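Putative NADPH:quinone reductase (PDB 3GMS) probably reduces quinones with NADPH as hydride donor, using a GroES-like domain and a Rossmann-type nucleotide-binding domain. Local coordinates at residues Glu28-Lys31 with Asp32-Phe36; Asp48-Ile52 with Thr53-Ala57; His58-Pro61 with Leu62-Pro66; Val111-Pro114 with Asp115-Asp119; Ala308-Lys311 with Ala312-Val316. All coordinates share one frame; numbering follows the deposited sequence. Where two conformers were deposited one is given.

Interaction 1 (Glu28-Lys31 with Asp32-Phe36)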
# COMPACT_ATOMS: atom_id res chain seq x y z
N GLU A 28 -14.71 0.88 -25.41
CA GLU A 28 -15.66 -0.19 -25.74
C GLU A 28 -16.95 -0.02 -24.93
O GLU A 28 -16.94 0.66 -23.91
CB GLU A 28 -15.05 -1.58 -25.50
CG GLU A 28 -13.75 -1.84 -26.28
CD GLU A 28 -12.85 -2.95 -25.65
OE1 GLU A 28 -13.33 -3.73 -24.80
OE2 GLU A 28 -11.65 -3.05 -26.02
N PRO A 29 -18.07 -0.61 -25.38
CA PRO A 29 -19.30 -0.62 -24.59
C PRO A 29 -19.13 -1.31 -23.24
O PRO A 29 -18.29 -2.21 -23.10
CB PRO A 29 -20.28 -1.43 -25.46
CG PRO A 29 -19.83 -1.17 -26.85
CD PRO A 29 -18.31 -1.11 -26.76
N LEU A 30 -19.92 -0.90 -22.25
CA LEU A 30 -19.82 -1.43 -20.88
C LEU A 30 -20.53 -2.77 -20.73
O LEU A 30 -21.59 -2.98 -21.31
CB LEU A 30 -20.43 -0.43 -19.90
CG LEU A 30 -19.88 0.99 -19.86
CD1 LEU A 30 -20.50 1.74 -18.70
CD2 LEU A 30 -18.37 0.99 -19.73
N LYS A 31 -19.94 -3.68 -19.94
CA LYS A 31 -20.57 -4.97 -19.64
C LYS A 31 -21.59 -4.78 -18.52
O LYS A 31 -21.58 -3.74 -17.85
CB LYS A 31 -19.52 -6.03 -19.26
CG LYS A 31 -18.50 -6.34 -20.35
CD LYS A 31 -17.20 -6.89 -19.72
CE LYS A 31 -15.94 -6.34 -20.41
NZ LYS A 31 -15.37 -7.30 -21.39
N ASP A 32 -22.45 -5.77 -18.32
CA ASP A 32 -23.59 -5.64 -17.41
C ASP A 32 -23.32 -5.14 -15.99
O ASP A 32 -24.14 -4.38 -15.45
CB ASP A 32 -24.40 -6.95 -17.33
CG ASP A 32 -25.05 -7.33 -18.65
OD1 ASP A 32 -25.50 -6.41 -19.37
OD2 ASP A 32 -25.12 -8.55 -18.94
N ASN A 33 -22.23 -5.59 -15.36
CA ASN A 33 -21.97 -5.20 -13.96
C ASN A 33 -20.81 -4.20 -13.81
O ASN A 33 -20.29 -4.02 -12.70
CB ASN A 33 -21.75 -6.43 -13.05
CG ASN A 33 -22.14 -6.17 -11.56
OD1 ASN A 33 -23.14 -5.49 -11.26
ND2 ASN A 33 -21.33 -6.69 -10.63
N GLU A 34 -20.44 -3.53 -14.90
CA GLU A 34 -19.27 -2.63 -14.91
C GLU A 34 -19.60 -1.18 -14.55
O GLU A 34 -20.71 -0.69 -14.80
CB GLU A 34 -18.59 -2.60 -16.27
CG GLU A 34 -17.84 -3.85 -16.67
CD GLU A 34 -16.98 -3.64 -17.91
OE1 GLU A 34 -17.46 -3.07 -18.93
OE2 GLU A 34 -15.81 -4.06 -17.86
N VAL A 35 -18.61 -0.50 -13.96
CA VAL A 35 -18.74 0.92 -13.63
C VAL A 35 -17.60 1.61 -14.39
O VAL A 35 -16.51 1.07 -14.43
CB VAL A 35 -18.66 1.12 -12.08
CG1 VAL A 35 -18.65 2.60 -11.72
CG2 VAL A 35 -19.88 0.41 -11.42
N PHE A 36 -17.88 2.76 -15.01
CA PHE A 36 -16.95 3.43 -15.90
C PHE A 36 -16.60 4.78 -15.25
O PHE A 36 -17.49 5.63 -15.05
CB PHE A 36 -17.65 3.61 -17.27
CG PHE A 36 -16.83 4.34 -18.30
CD1 PHE A 36 -15.80 3.71 -18.95
CD2 PHE A 36 -17.13 5.67 -18.63
CE1 PHE A 36 -15.06 4.38 -19.91
CE2 PHE A 36 -16.40 6.35 -19.58
CZ PHE A 36 -15.36 5.70 -20.22
O HOH W 1 -24.35 -3.19 -20.02
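E34 turns its side chain back across the turn that it ends and grips the backbone of K31. Starting at the root, CB of E34 lies 3.6 Å from O of K31, and CG, anti to its own carbonyl carbon (chi1 -71°), runs on past CB of K31. The chain is extended beyond CG, which carries the carboxylate to the main chain of K31. There OE1 accepts the amide N of K31 at 2.7 Å in an almost straight bond, although the N-H arrives from above the carboxylate plane, 37° out of it. The same OE1 also rests against CA of L30. The other oxygen, OE2, turns to the aliphatic part of the lysine, with CE of K31 3.4 Å away. NZ of K31 stays 4.8 Å from OE2, too far for a salt bridge, but the opposite charges probably still attract. A second bond closes the loop in the reverse sense: N of E34 donates to O of K31 at 3.2 Å. K31 and E34 are thus tied twice, once through main chain alone and once through the carboxylate. Farther along, L30 sets both methyls against CB of F36, CD2 at 3.7 Å, and the two side chains cross at about a right angle; the ring of F36 stacks in turn on Y102. A water donates to O of L30 and, weakly, to OD1 of D32. The backbone bond closes a type I beta turn from K31 to E34, which the carboxylate of E34 braces and which leads into strand 34-43 of the GroES-like domain.

Interaction 2 (Asp48-Ile52 with Thr53-Ala57)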
# COMPACT_ATOMS: atom_id res chain seq x y z
N ASP A 48 3.32 0.03 -7.40
CA ASP A 48 2.81 0.11 -8.78
C ASP A 48 3.96 -0.16 -9.77
O ASP A 48 3.72 -0.54 -10.91
CB ASP A 48 2.29 1.51 -9.13
CG ASP A 48 1.06 1.89 -8.36
OD1 ASP A 48 0.16 1.05 -8.25
OD2 ASP A 48 0.97 3.07 -7.93
N LEU A 49 5.19 0.14 -9.36
CA LEU A 49 6.33 -0.04 -10.28
C LEU A 49 6.86 -1.46 -10.40
O LEU A 49 7.41 -1.85 -11.45
CB LEU A 49 7.47 0.90 -9.91
CG LEU A 49 7.11 2.37 -9.78
CD1 LEU A 49 8.39 3.17 -9.46
CD2 LEU A 49 6.43 2.86 -11.05
N ILE A 50 6.76 -2.23 -9.33
CA ILE A 50 7.25 -3.61 -9.31
C ILE A 50 6.73 -4.46 -10.49
O ILE A 50 7.52 -5.14 -11.17
CB ILE A 50 6.96 -4.28 -7.93
CG1 ILE A 50 7.71 -3.53 -6.82
CG2 ILE A 50 7.36 -5.78 -7.95
CD1 ILE A 50 7.48 -4.10 -5.40
N PRO A 51 5.41 -4.42 -10.80
CA PRO A 51 5.00 -5.24 -11.94
C PRO A 51 5.62 -4.83 -13.27
O PRO A 51 5.77 -5.68 -14.17
CB PRO A 51 3.48 -5.04 -12.02
CG PRO A 51 3.08 -4.26 -10.79
CD PRO A 51 4.28 -3.94 -9.98
N ILE A 52 5.96 -3.54 -13.42
CA ILE A 52 6.50 -3.05 -14.67
C ILE A 52 7.83 -3.75 -14.90
O ILE A 52 8.15 -4.08 -16.03
CB ILE A 52 6.69 -1.52 -14.68
CG1 ILE A 52 5.36 -0.82 -14.36
CG2 ILE A 52 7.23 -1.06 -16.04
CD1 ILE A 52 5.50 0.69 -14.12
N THR A 53 8.60 -3.97 -13.84
CA THR A 53 9.93 -4.54 -13.95
C THR A 53 9.99 -6.02 -14.35
O THR A 53 11.08 -6.52 -14.64
CB THR A 53 10.69 -4.46 -12.63
OG1 THR A 53 10.04 -5.32 -11.68
CG2 THR A 53 10.76 -3.03 -12.14
N GLY A 54 8.86 -6.71 -14.36
CA GLY A 54 8.82 -8.12 -14.73
C GLY A 54 8.95 -9.10 -13.59
O GLY A 54 8.91 -10.31 -13.83
N ALA A 55 9.13 -8.60 -12.37
CA ALA A 55 9.15 -9.47 -11.16
C ALA A 55 7.99 -10.50 -11.10
O ALA A 55 8.17 -11.57 -10.52
CB ALA A 55 9.19 -8.64 -9.89
N TYR A 56 6.83 -10.18 -11.69
CA TYR A 56 5.65 -11.09 -11.75
C TYR A 56 5.26 -11.43 -13.19
O TYR A 56 4.07 -11.42 -13.54
CB TYR A 56 4.42 -10.48 -11.04
CG TYR A 56 4.73 -9.85 -9.71
CD1 TYR A 56 4.30 -8.55 -9.42
CD2 TYR A 56 5.44 -10.55 -8.74
CE1 TYR A 56 4.57 -7.96 -8.19
CE2 TYR A 56 5.74 -9.97 -7.51
CZ TYR A 56 5.31 -8.67 -7.24
OH TYR A 56 5.61 -8.11 -6.01
N ALA A 57 6.26 -11.76 -14.00
CA ALA A 57 6.09 -12.09 -15.42
C ALA A 57 4.92 -13.05 -15.72
O ALA A 57 4.16 -12.86 -16.68
CB ALA A 57 7.40 -12.64 -15.99
O HOH W 2 5.75 -8.24 -13.49
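The methyl CG2 of I50 sits at the middle of a small apolar cluster in the turn that follows helix 46-49 of the GroES-like domain, where the chain keeps helical backbone angles for a few residues without regular helical bonding. With CG2 anti to the backbone N of I50, the branch meets the Y56 ring obliquely, 3.5 Å from CE1 of Y56, and CB of A55 adds to the same patch at 3.9 Å from CG2 of I50. P51 widens it, its CD 4.4 Å from CE1 of Y56. The tyrosine ring has a further partner in R59, with which it makes a cation-pi pair, while P51 also rests on Y68 and I52 reaches P16 and V19.

Outward from this cluster the carbonyls that end the helical run are met by a mix of weak and firm bonds. N of T53 makes only weak bonds, to O of L49 and O of I50. N of G54 donates to O of P51 at 3.3 Å, from well above the carbonyl plane. G54 has a positive phi of 92°, at which a side chain would press on the carbonyl before it, and here the chain leaves its helical course. A water links the two halves of the turn, donating to O of P51 at 2.6 Å and accepting from N of Y56 at 2.9 Å. At the polar edge OG1 of T53, between its backbone N and carbonyl carbon (chi1 67°), gives its proton to O of I50 at 2.6 Å, in the carbonyl plane and on a lone pair.

Interaction 3 (His58-Pro61 with Leu62-Pro66)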
# COMPACT_ATOMS: atom_id res chain seq x y z
N HIS A 58 4.76 -14.07 -14.89
CA HIS A 58 3.82 -15.15 -15.20
C HIS A 58 2.37 -14.77 -14.90
O HIS A 58 1.44 -15.37 -15.45
CB HIS A 58 4.26 -16.45 -14.52
CG HIS A 58 5.69 -16.80 -14.77
ND1 HIS A 58 6.17 -17.11 -16.03
CD2 HIS A 58 6.76 -16.85 -13.93
CE1 HIS A 58 7.47 -17.35 -15.95
NE2 HIS A 58 7.86 -17.20 -14.69
N ARG A 59 2.17 -13.78 -14.04
CA ARG A 59 0.81 -13.37 -13.72
C ARG A 59 0.36 -12.02 -14.29
O ARG A 59 -0.83 -11.71 -14.24
CB ARG A 59 0.50 -13.49 -12.21
CG ARG A 59 1.69 -13.36 -11.23
CD ARG A 59 1.16 -13.30 -9.79
NE ARG A 59 0.57 -11.98 -9.54
CZ ARG A 59 1.13 -11.03 -8.80
NH1 ARG A 59 2.28 -11.24 -8.17
NH2 ARG A 59 0.52 -9.86 -8.67
N ILE A 60 1.27 -11.23 -14.84
CA ILE A 60 0.87 -9.96 -15.47
C ILE A 60 0.97 -10.10 -16.99
O ILE A 60 2.08 -10.18 -17.50
CB ILE A 60 1.74 -8.74 -15.03
CG1 ILE A 60 1.92 -8.66 -13.49
CG2 ILE A 60 1.17 -7.45 -15.61
CD1 ILE A 60 0.73 -8.02 -12.70
N PRO A 61 -0.17 -10.12 -17.70
CA PRO A 61 -0.23 -10.18 -19.16
C PRO A 61 0.26 -8.86 -19.73
O PRO A 61 0.05 -7.81 -19.10
CB PRO A 61 -1.74 -10.28 -19.47
CG PRO A 61 -2.38 -10.63 -18.21
CD PRO A 61 -1.52 -10.07 -17.11
N LEU A 62 0.90 -8.92 -20.90
CA LEU A 62 1.33 -7.72 -21.62
C LEU A 62 0.46 -7.55 -22.86
O LEU A 62 0.05 -8.55 -23.46
CB LEU A 62 2.80 -7.85 -22.03
CG LEU A 62 3.79 -7.88 -20.86
CD1 LEU A 62 5.14 -8.39 -21.34
CD2 LEU A 62 3.89 -6.47 -20.26
N PRO A 63 0.15 -6.30 -23.24
CA PRO A 63 0.58 -5.10 -22.57
C PRO A 63 -0.26 -4.88 -21.31
O PRO A 63 -1.34 -5.49 -21.16
CB PRO A 63 0.30 -4.01 -23.59
CG PRO A 63 -0.95 -4.51 -24.33
CD PRO A 63 -0.79 -6.02 -24.35
N ASN A 64 0.20 -3.99 -20.43
CA ASN A 64 -0.53 -3.78 -19.19
C ASN A 64 -0.59 -2.30 -18.85
O ASN A 64 0.33 -1.55 -19.21
CB ASN A 64 0.18 -4.55 -18.07
CG ASN A 64 -0.41 -4.27 -16.71
OD1 ASN A 64 0.13 -3.48 -15.91
ND2 ASN A 64 -1.57 -4.89 -16.45
N ILE A 65 -1.66 -1.90 -18.16
CA ILE A 65 -1.81 -0.50 -17.68
C ILE A 65 -1.44 -0.48 -16.20
O ILE A 65 -2.06 -1.18 -15.42
CB ILE A 65 -3.23 0.04 -17.90
CG1 ILE A 65 -3.57 0.04 -19.40
CG2 ILE A 65 -3.33 1.49 -17.39
CD1 ILE A 65 -5.07 0.20 -19.71
N PRO A 66 -0.41 0.29 -15.80
CA PRO A 66 -0.08 0.22 -14.37
C PRO A 66 -1.07 0.97 -13.44
O PRO A 66 -1.90 1.76 -13.91
CB PRO A 66 1.26 0.93 -14.24
CG PRO A 66 1.67 1.34 -15.59
CD PRO A 66 0.56 1.12 -16.56
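I60 and N64 meet across a bend of the chain, and their contact is its close-packed side. The branch CG2 of I60, which is anti to its backbone N, approaches the side chain of N64 obliquely and lies 3.7 Å from CG of N64 and 3.9 Å from CB of N64. The backbone puts CB of N64 3.4 Å from O of P61, and chi1 of 174°, CG anti to the backbone N, carries the amide carbon over to CG2 of I60. The carbonyl O of P61 is also 3.4 Å from O of P63, two acceptors facing each other with no proton to share.

The far side of the bend is looser. P63 turns away from the preceding segment, as does the start of the L62 side chain, whose CB meets only the adjoining peptide, 3.6 Å from C of P61. Both residues look instead to the strand 4-10 region: L62 lies on F10 and F13, P63 on Q9 and H11. P61 and P63 are exposed, in keeping with a surface loop.

The peptide before P63 is cis, which probably helps to turn the chain so that N64 faces I60, while the backbone of N64 bonds to that of F10. Within the bend the chemistry is that of carbon against carbon and carbonyl. Its shape therefore probably depends on the prolines and the cis peptide, together with bonds to strand 4-10, more than on polar links between its two halves.

Interaction 4 (Val111-Pro114 with Asp115-Asp119)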
# COMPACT_ATOMS: atom_id res chain seq x y z
N VAL A 111 -15.61 1.69 -4.42
CA VAL A 111 -15.69 2.24 -3.07
C VAL A 111 -16.16 3.70 -3.08
O VAL A 111 -15.43 4.59 -3.53
CB VAL A 111 -14.28 2.19 -2.35
CG1 VAL A 111 -14.38 2.73 -0.95
CG2 VAL A 111 -13.70 0.74 -2.36
N PRO A 112 -17.36 3.96 -2.54
CA PRO A 112 -17.87 5.34 -2.46
C PRO A 112 -17.01 6.18 -1.55
O PRO A 112 -16.62 5.71 -0.49
CB PRO A 112 -19.26 5.16 -1.81
CG PRO A 112 -19.65 3.75 -2.13
CD PRO A 112 -18.33 2.98 -2.00
N ILE A 113 -16.73 7.43 -1.94
CA ILE A 113 -15.96 8.36 -1.12
C ILE A 113 -16.86 9.55 -0.71
O ILE A 113 -17.50 10.14 -1.57
CB ILE A 113 -14.74 8.89 -1.88
CG1 ILE A 113 -13.80 7.71 -2.19
CG2 ILE A 113 -14.02 9.96 -1.04
CD1 ILE A 113 -13.07 7.09 -0.96
N PRO A 114 -16.91 9.88 0.58
CA PRO A 114 -17.78 10.99 1.05
C PRO A 114 -17.19 12.35 0.71
O PRO A 114 -15.98 12.47 0.50
CB PRO A 114 -17.83 10.76 2.56
CG PRO A 114 -16.54 10.13 2.90
CD PRO A 114 -16.19 9.25 1.70
N ASP A 115 -18.04 13.38 0.64
CA ASP A 115 -17.61 14.73 0.29
C ASP A 115 -16.53 15.30 1.24
O ASP A 115 -15.71 16.14 0.84
CB ASP A 115 -18.82 15.68 0.25
CG ASP A 115 -19.81 15.31 -0.84
OD1 ASP A 115 -19.50 14.49 -1.73
OD2 ASP A 115 -20.93 15.85 -0.80
N SER A 116 -16.56 14.80 2.46
CA SER A 116 -15.61 15.13 3.53
C SER A 116 -14.14 14.87 3.20
O SER A 116 -13.24 15.47 3.79
CB SER A 116 -15.97 14.30 4.76
OG SER A 116 -15.50 14.91 5.94
N ILE A 117 -13.89 13.93 2.29
CA ILE A 117 -12.51 13.46 2.02
C ILE A 117 -11.98 14.01 0.69
O ILE A 117 -12.60 13.82 -0.34
CB ILE A 117 -12.45 11.92 2.08
CG1 ILE A 117 -12.82 11.47 3.51
CG2 ILE A 117 -11.10 11.40 1.52
CD1 ILE A 117 -12.56 10.03 3.82
N ASP A 118 -10.87 14.72 0.73
CA ASP A 118 -10.33 15.34 -0.51
C ASP A 118 -9.77 14.25 -1.45
O ASP A 118 -9.53 13.11 -1.02
CB ASP A 118 -9.24 16.37 -0.19
CG ASP A 118 -7.96 15.73 0.31
OD1 ASP A 118 -7.10 15.32 -0.52
OD2 ASP A 118 -7.78 15.63 1.53
N ASP A 119 -9.61 14.59 -2.73
CA ASP A 119 -9.14 13.62 -3.76
C ASP A 119 -7.77 13.00 -3.41
O ASP A 119 -7.53 11.82 -3.69
CB ASP A 119 -8.95 14.30 -5.12
CG ASP A 119 -10.23 14.86 -5.70
OD1 ASP A 119 -11.35 14.41 -5.35
OD2 ASP A 119 -10.11 15.78 -6.51
O HOH W 3 -17.65 12.71 -2.51
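I113 and I117 adopt the same first torsion (chi1 -63° in both), with CG2 anti to the backbone N, and the two side chains cross at about a right angle. CG2 of I113 is thereby placed 4.0 Å from CB of I117. On the other branch of I117, CG1 comes obliquely against the ring of P114, 4.0 Å from CG of P114. I117 therefore meets both residues, and A122 of helix 119-122 touches both isoleucines. The backbone sets this spacing: N of I117 donates to O of P114 at 3.1 Å in a nearly straight bond (169°), from above the carbonyl plane. A water donates to O of I113 and to OD1 of D115, 2.7 Å from each, and so spans two acceptors that could not bond directly. Beyond I117, the carboxylate of D118 caps the next helix, with OD2 bonded to OG1 of T121 and OD1 weakly to N of F120. D119 in turn forms a salt bridge with R89. This is a type I beta turn from P114 to I117, followed by a helix N-cap, and it leads from strand 110-112 into helix 119-122.

Interaction 5 (Ala308-Lys311 with Ala312-Val316)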
# COMPACT_ATOMS: atom_id res chain seq x y z
N ALA A 308 0.34 12.50 -19.03
CA ALA A 308 1.35 12.52 -20.11
C ALA A 308 2.78 12.61 -19.64
O ALA A 308 3.70 12.17 -20.35
CB ALA A 308 1.08 13.65 -21.13
N ASP A 309 2.97 13.17 -18.45
CA ASP A 309 4.29 13.37 -17.89
C ASP A 309 4.70 12.27 -16.93
O ASP A 309 5.50 12.47 -16.02
CB ASP A 309 4.33 14.71 -17.16
CG ASP A 309 4.28 15.87 -18.11
OD1 ASP A 309 5.12 15.89 -19.03
OD2 ASP A 309 3.38 16.74 -17.95
N VAL A 310 4.15 11.07 -17.13
CA VAL A 310 4.45 9.95 -16.21
C VAL A 310 5.92 9.63 -16.08
O VAL A 310 6.44 9.37 -14.99
CB VAL A 310 3.62 8.68 -16.62
CG1 VAL A 310 4.02 8.23 -18.03
CG2 VAL A 310 3.79 7.55 -15.60
N LYS A 311 6.67 9.68 -17.20
CA LYS A 311 8.08 9.34 -17.07
C LYS A 311 8.82 10.24 -16.09
O LYS A 311 9.60 9.76 -15.29
CB LYS A 311 8.78 9.33 -18.43
CG LYS A 311 8.36 8.13 -19.26
CD LYS A 311 9.12 8.12 -20.58
CE LYS A 311 8.98 6.77 -21.26
NZ LYS A 311 10.02 6.59 -22.33
N ALA A 312 8.54 11.54 -16.16
CA ALA A 312 9.21 12.50 -15.23
C ALA A 312 8.80 12.18 -13.80
O ALA A 312 9.61 12.19 -12.88
CB ALA A 312 8.85 13.94 -15.59
N ALA A 313 7.53 11.88 -13.63
CA ALA A 313 7.00 11.57 -12.30
C ALA A 313 7.66 10.34 -11.69
O ALA A 313 8.03 10.31 -10.52
CB ALA A 313 5.45 11.43 -12.36
N VAL A 314 7.81 9.30 -12.50
CA VAL A 314 8.39 8.07 -12.03
C VAL A 314 9.83 8.28 -11.64
O VAL A 314 10.25 7.79 -10.59
CB VAL A 314 8.15 6.88 -13.03
CG1 VAL A 314 8.97 5.68 -12.61
CG2 VAL A 314 6.66 6.52 -13.03
N ASP A 315 10.57 9.07 -12.43
CA ASP A 315 11.95 9.40 -12.09
C ASP A 315 12.09 10.05 -10.70
O ASP A 315 13.02 9.73 -9.95
CB ASP A 315 12.55 10.28 -13.19
CG ASP A 315 13.94 10.77 -12.85
OD1 ASP A 315 14.88 9.94 -12.86
OD2 ASP A 315 14.08 11.98 -12.56
N VAL A 316 11.16 10.93 -10.35
CA VAL A 316 11.14 11.54 -9.02
C VAL A 316 10.95 10.46 -7.95
O VAL A 316 11.68 10.42 -6.94
CB VAL A 316 10.06 12.65 -8.93
CG1 VAL A 316 9.89 13.18 -7.49
CG2 VAL A 316 10.39 13.81 -9.89
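Helix 310-318 opens with three successive i to i+4 bonds, N of A313 to O of D309 at 3.2 Å, N of V314 to O of V310 at 2.8 Å and nearly in line with that carbonyl, and N of D315 to O of K311 at 3.1 Å, its donor tilted 24° from the carbonyl plane. V310 and V314, one turn apart, lie side by side and point the same way, with CG2 of V310 4.0 Å from CG2 of V314. Their torsions differ: CG2 of V310 is anti to its backbone N, while in V314 (chi1 170°) it is CG1 that takes this place and CG2 that turns back to the preceding turn, 3.5 Å from O of V310. CB of A313 also packs on this carbonyl. These residues form the buried side, V310 on L329 and A313 on V327 and Y305, so the helix lies over strands 301-306 and 326-330. D309 holds the N-cap position, but its carboxylate makes no capping bond. K311 runs out on the exposed side, its chain extended beyond CG, and NZ bonds to O of K17. Strand 301-306, this helix and strand 326-330, the two strands being parallel, form a beta-alpha-beta crossover.

How the interactions relate
Interactions 2 and 3 are consecutive parts of one loop region, with centres 8 Å apart: CB of P51 meets CD1 of I60 at 4.1 Å, and CD1 of I52 meets CG of P66 at the same distance. Interaction 5, far later in the chain, reaches interaction 2 through CD1 of L49, 4.1 Å from CG1 of V314, so the last helix packs on the end of helix 46-49. Interactions 1 and 4 stand apart from these and from each other. Both reach the same mixed sheet, yet their nearest atoms are about 8 Å apart and their centres 23 Å. Each closes a turn beside a strand of that sheet, interaction 1 entering one and interaction 4 leaving another.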